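Local coordinates for ribokinase RBSK (Mycobacterium tuberculosis, PDB 3GO6), which probably phosphorylates D-ribose at O-5 with ATP and magnesium, giving the D-ribose 5-phosphate used in nucleotide synthesis and the pentose phosphate pathway, at residues A[58-71]-A[246-258]. Sequence-based numbering, arbitrary orientation.
Sequences KGANQAVAAARAGA and AGDVFAGVLAANW. With RIB (alpha-D-ribofuranose), chain C.
Helices 58-68 and 246-257 cross at -50° with their axes 7.1 Å apart, and the backbones come closest at Gln62 and Gly252, whose CA atoms are 4.3 Å apart. Because Gly252 has no side chain, its CA lies directly against Gln62 O, in a CA-H...O contact of 3.4 Å, and near Ala65 CB. Ala66 CB lies against Gly252 O, and Ala65 CB rests on the backbone of Val249. Toward the C-terminal ends, Ala256 CB is met by both Ala69 CB and Ala71 CB, the latter at 3.8 Å, just beyond the Schellman turn at Gly70. A water bridges Ala69 O and Asn257 ND2.

Both N-termini face the ribose pocket, as in the PfkB-family active site, where Asp248 is the predicted proton acceptor. With CG anti to the carbonyl carbon (chi1 -68°), its carboxylate is directed toward the 58-62 turn, where each oxygen accepts an amide N-H on the anti side. Asn61 ND2 reaches OD2 at 2.9 Å in a nearly straight bond (171°), somewhat out of the carboxylate plane; Gln62 NE2 reaches OD1 at 3.0 Å, similarly tilted. These two grips should restrict carboxylate rotation while ribose O5 donates to OD2 at 2.5 Å. Gln150 bonds Gln62 OE1 and so helps orient that amide, whose CD also lies over Ala251 CB. Asn61 ND2 also donates a hydrogen bond to ribose O3, linking sugar and carboxylate. Lys58 N donates to ribose O1, while its NZ makes a weak bond to O5 and a hydrogen bond to Thr45 of the second subunit.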
loop_
_atom_site.group_PDB
_atom_site.type_symbol
_atom_site.label_atom_id
_atom_site.label_comp_id
_atom_site.label_asym_id
_atom_site.label_seq_id
_atom_site.Cartn_x
_atom_site.Cartn_y
_atom_site.Cartn_z
ATOM N N LYS A 58 -7.666 11.326 8.125
ATOM C CA LYS A 58 -8.954 11.984 8.413
ATOM C C LYS A 58 -8.808 13.368 9.051
ATOM O O LYS A 58 -9.508 14.309 8.677
ATOM C CB LYS A 58 -9.825 11.127 9.344
ATOM C CG LYS A 58 -10.441 9.928 8.673
ATOM C CD LYS A 58 -11.391 9.207 9.653
ATOM C CE LYS A 58 -11.747 7.828 9.125
ATOM N NZ LYS A 58 -12.029 7.811 7.626
ATOM N N GLY A 59 -7.925 13.506 10.027
ATOM C CA GLY A 59 -7.822 14.781 10.742
ATOM C C GLY A 59 -7.223 15.851 9.835
ATOM O O GLY A 59 -7.746 16.970 9.732
ATOM N N ALA A 60 -6.117 15.506 9.185
ATOM C CA ALA A 60 -5.470 16.424 8.247
ATOM C C ALA A 60 -6.455 16.826 7.140
ATOM O O ALA A 60 -6.568 18.009 6.815
ATOM C CB ALA A 60 -4.241 15.749 7.645
ATOM N N ASN A 61 -7.148 15.849 6.561
ATOM C CA ASN A 61 -8.101 16.112 5.468
ATOM C C ASN A 61 -9.224 17.039 5.920
ATOM O O ASN A 61 -9.643 17.936 5.173
ATOM C CB ASN A 61 -8.757 14.815 4.959
ATOM C CG ASN A 61 -7.788 13.873 4.293
ATOM O OD1 ASN A 61 -6.672 14.252 3.947
ATOM N ND2 ASN A 61 -8.225 12.627 4.087
ATOM N N GLN A 62 -9.730 16.806 7.136
ATOM C CA GLN A 62 -10.819 17.638 7.663
ATOM C C GLN A 62 -10.347 19.061 7.968
ATOM O O GLN A 62 -11.072 20.024 7.708
ATOM C CB GLN A 62 -11.481 16.978 8.874
ATOM C CG GLN A 62 -12.231 15.717 8.431
ATOM C CD GLN A 62 -12.822 14.911 9.543
ATOM O OE1 GLN A 62 -12.935 15.368 10.666
ATOM N NE2 GLN A 62 -13.210 13.670 9.225
ATOM N N ALA A 63 -9.121 19.192 8.471
ATOM C CA ALA A 63 -8.524 20.505 8.723
ATOM C C ALA A 63 -8.343 21.279 7.412
ATOM O O ALA A 63 -8.673 22.477 7.338
ATOM C CB ALA A 63 -7.169 20.334 9.473
ATOM N N VAL A 64 -7.833 20.611 6.382
ATOM C CA VAL A 64 -7.629 21.219 5.062
ATOM C C VAL A 64 -8.957 21.689 4.435
ATOM O O VAL A 64 -9.061 22.810 3.916
ATOM C CB VAL A 64 -6.867 20.278 4.109
ATOM C CG1 VAL A 64 -6.930 20.791 2.677
ATOM C CG2 VAL A 64 -5.376 20.131 4.562
ATOM N N ALA A 65 -9.978 20.847 4.519
ATOM C CA ALA A 65 -11.307 21.216 4.012
ATOM C C ALA A 65 -11.912 22.409 4.763
ATOM O O ALA A 65 -12.477 23.331 4.142
ATOM C CB ALA A 65 -12.256 20.007 4.050
ATOM N N ALA A 66 -11.814 22.401 6.091
ATOM C CA ALA A 66 -12.281 23.544 6.885
ATOM C C ALA A 66 -11.550 24.849 6.515
ATOM O O ALA A 66 -12.176 25.910 6.430
ATOM C CB ALA A 66 -12.148 23.253 8.380
ATOM N N ALA A 67 -10.233 24.767 6.304
ATOM C CA ALA A 67 -9.429 25.938 5.896
ATOM C C ALA A 67 -9.808 26.451 4.500
ATOM O O ALA A 67 -10.006 27.665 4.313
ATOM C CB ALA A 67 -7.936 25.627 5.974
ATOM N N ARG A 68 -9.940 25.545 3.537
ATOM C CA ARG A 68 -10.403 25.943 2.197
ATOM C C ARG A 68 -11.825 26.523 2.203
ATOM O O ARG A 68 -12.144 27.382 1.376
ATOM C CB ARG A 68 -10.279 24.795 1.199
ATOM C CG ARG A 68 -8.823 24.410 0.932
ATOM C CD ARG A 68 -8.729 23.344 -0.130
ATOM N NE ARG A 68 -7.363 22.845 -0.304
ATOM C CZ ARG A 68 -7.032 21.879 -1.157
ATOM N NH1 ARG A 68 -7.954 21.320 -1.931
ATOM N NH2 ARG A 68 -5.770 21.476 -1.246
ATOM N N ALA A 69 -12.665 26.055 3.128
ATOM C CA ALA A 69 -14.018 26.586 3.311
ATOM C C ALA A 69 -14.088 27.919 4.072
ATOM O O ALA A 69 -15.183 28.445 4.266
ATOM C CB ALA A 69 -14.934 25.543 3.985
ATOM N N GLY A 70 -12.949 28.445 4.529
ATOM C CA GLY A 70 -12.893 29.785 5.130
ATOM C C GLY A 70 -12.673 29.858 6.636
ATOM O O GLY A 70 -12.643 30.955 7.219
ATOM N N ALA A 71 -12.519 28.706 7.292
ATOM C CA ALA A 71 -12.258 28.712 8.722
ATOM C C ALA A 71 -10.788 29.027 9.001
ATOM O O ALA A 71 -9.916 28.819 8.146
ATOM C CB ALA A 71 -12.649 27.346 9.371
ATOM N N ALA A 246 -14.236 12.291 0.343
ATOM C CA ALA A 246 -15.382 13.218 0.316
ATOM C C ALA A 246 -16.039 13.385 1.680
ATOM O O ALA A 246 -16.542 14.480 2.011
ATOM C CB ALA A 246 -16.404 12.801 -0.733
ATOM N N GLY A 247 -16.063 12.301 2.455
ATOM C CA GLY A 247 -16.605 12.358 3.819
ATOM C C GLY A 247 -15.830 13.317 4.713
ATOM O O GLY A 247 -16.411 14.026 5.520
ATOM N N ASP A 248 -14.498 13.342 4.569
ATOM C CA ASP A 248 -13.657 14.285 5.334
ATOM C C ASP A 248 -13.933 15.703 4.904
ATOM O O ASP A 248 -13.931 16.611 5.725
ATOM C CB ASP A 248 -12.170 13.975 5.123
ATOM C CG ASP A 248 -11.767 12.652 5.741
ATOM O OD1 ASP A 248 -12.410 12.252 6.748
ATOM O OD2 ASP A 248 -10.837 11.998 5.206
ATOM N N VAL A 249 -14.158 15.898 3.603
ATOM C CA VAL A 249 -14.544 17.220 3.091
ATOM C C VAL A 249 -15.878 17.660 3.700
ATOM O O VAL A 249 -16.004 18.771 4.220
ATOM C CB VAL A 249 -14.588 17.269 1.531
ATOM C CG1 VAL A 249 -15.108 18.639 1.065
ATOM C CG2 VAL A 249 -13.174 17.028 0.937
ATOM N N PHE A 250 -16.877 16.780 3.656
ATOM C CA PHE A 250 -18.175 17.079 4.288
ATOM C C PHE A 250 -17.972 17.527 5.748
ATOM O O PHE A 250 -18.507 18.559 6.163
ATOM C CB PHE A 250 -19.089 15.845 4.192
ATOM C CG PHE A 250 -20.449 16.031 4.837
ATOM C CD1 PHE A 250 -21.574 16.283 4.040
ATOM C CD2 PHE A 250 -20.605 15.930 6.225
ATOM C CE1 PHE A 250 -22.845 16.456 4.622
ATOM C CE2 PHE A 250 -21.865 16.107 6.825
ATOM C CZ PHE A 250 -22.993 16.368 6.010
ATOM N N ALA A 251 -17.168 16.781 6.511
ATOM C CA ALA A 251 -16.992 17.049 7.947
ATOM C C ALA A 251 -16.287 18.379 8.197
ATOM O O ALA A 251 -16.703 19.165 9.069
ATOM C CB ALA A 251 -16.233 15.906 8.615
ATOM N N GLY A 252 -15.224 18.641 7.432
ATOM C CA GLY A 252 -14.456 19.883 7.604
ATOM C C GLY A 252 -15.292 21.093 7.249
ATOM O O GLY A 252 -15.250 22.124 7.942
ATOM N N VAL A 253 -16.055 20.983 6.166
ATOM C CA VAL A 253 -16.967 22.077 5.771
ATOM C C VAL A 253 -18.104 22.283 6.782
ATOM O O VAL A 253 -18.489 23.432 7.065
ATOM C CB VAL A 253 -17.523 21.872 4.341
ATOM C CG1 VAL A 253 -18.602 22.935 4.003
ATOM C CG2 VAL A 253 -16.379 21.934 3.355
ATOM N N LEU A 254 -18.631 21.189 7.329
ATOM C CA LEU A 254 -19.639 21.298 8.373
ATOM C C LEU A 254 -19.066 22.075 9.566
ATOM O O LEU A 254 -19.717 23.008 10.088
ATOM C CB LEU A 254 -20.170 19.922 8.801
ATOM C CG LEU A 254 -21.483 19.975 9.590
ATOM C CD1 LEU A 254 -22.647 20.282 8.637
ATOM C CD2 LEU A 254 -21.760 18.673 10.335
ATOM N N ALA A 255 -17.853 21.709 9.990
ATOM C CA ALA A 255 -17.187 22.401 11.109
ATOM C C ALA A 255 -16.973 23.886 10.819
ATOM O O ALA A 255 -17.127 24.728 11.716
ATOM C CB ALA A 255 -15.851 21.730 11.456
ATOM N N ALA A 256 -16.627 24.195 9.567
ATOM C CA ALA A 256 -16.336 25.568 9.150
ATOM C C ALA A 256 -17.584 26.457 9.074
ATOM O O ALA A 256 -17.458 27.694 8.995
ATOM C CB ALA A 256 -15.641 25.556 7.803
ATOM N N ASN A 257 -18.768 25.833 9.094
ATOM C CA ASN A 257 -20.065 26.536 8.950
ATOM C C ASN A 257 -21.057 26.388 10.095
ATOM O O ASN A 257 -22.114 27.036 10.088
ATOM C CB ASN A 257 -20.734 26.105 7.636
ATOM C CG ASN A 257 -20.014 26.644 6.426
ATOM O OD1 ASN A 257 -20.236 27.784 6.031
ATOM N ND2 ASN A 257 -19.123 25.847 5.847
ATOM N N TRP A 258 -20.745 25.538 11.069
ATOM C CA TRP A 258 -21.626 25.300 12.194
ATOM C C TRP A 258 -21.656 26.499 13.164
ATOM O O TRP A 258 -20.597 27.009 13.537
ATOM C CB TRP A 258 -21.187 24.060 12.957
ATOM C CG TRP A 258 -22.299 23.416 13.743
ATOM C CD1 TRP A 258 -22.555 23.560 15.079
ATOM C CD2 TRP A 258 -23.289 22.506 13.237
ATOM N NE1 TRP A 258 -23.653 22.799 15.435
ATOM C CE2 TRP A 258 -24.124 22.150 14.321
ATOM C CE3 TRP A 258 -23.562 21.974 11.968
ATOM C CZ2 TRP A 258 -25.186 21.258 14.184
ATOM C CZ3 TRP A 258 -24.621 21.095 11.829
ATOM C CH2 TRP A 258 -25.433 20.756 12.927
HETATM O O5 RIB C . -11.228 9.517 4.829
HETATM C C5 RIB C . -10.057 9.148 4.066
HETATM C C4 RIB C . -8.833 9.148 5.002
HETATM O O4 RIB C . -8.959 8.033 5.907
HETATM C C3 RIB C . -7.519 8.912 4.279
HETATM O O3 RIB C . -6.774 10.120 3.984
HETATM C C2 RIB C . -6.764 7.955 5.183
HETATM O O2 RIB C . -5.529 8.516 5.644
HETATM C C1 RIB C . -7.685 7.584 6.336
HETATM O O1 RIB C . -7.351 8.287 7.540
HETATM O O HOH W 1 -17.875 27.710 3.792
#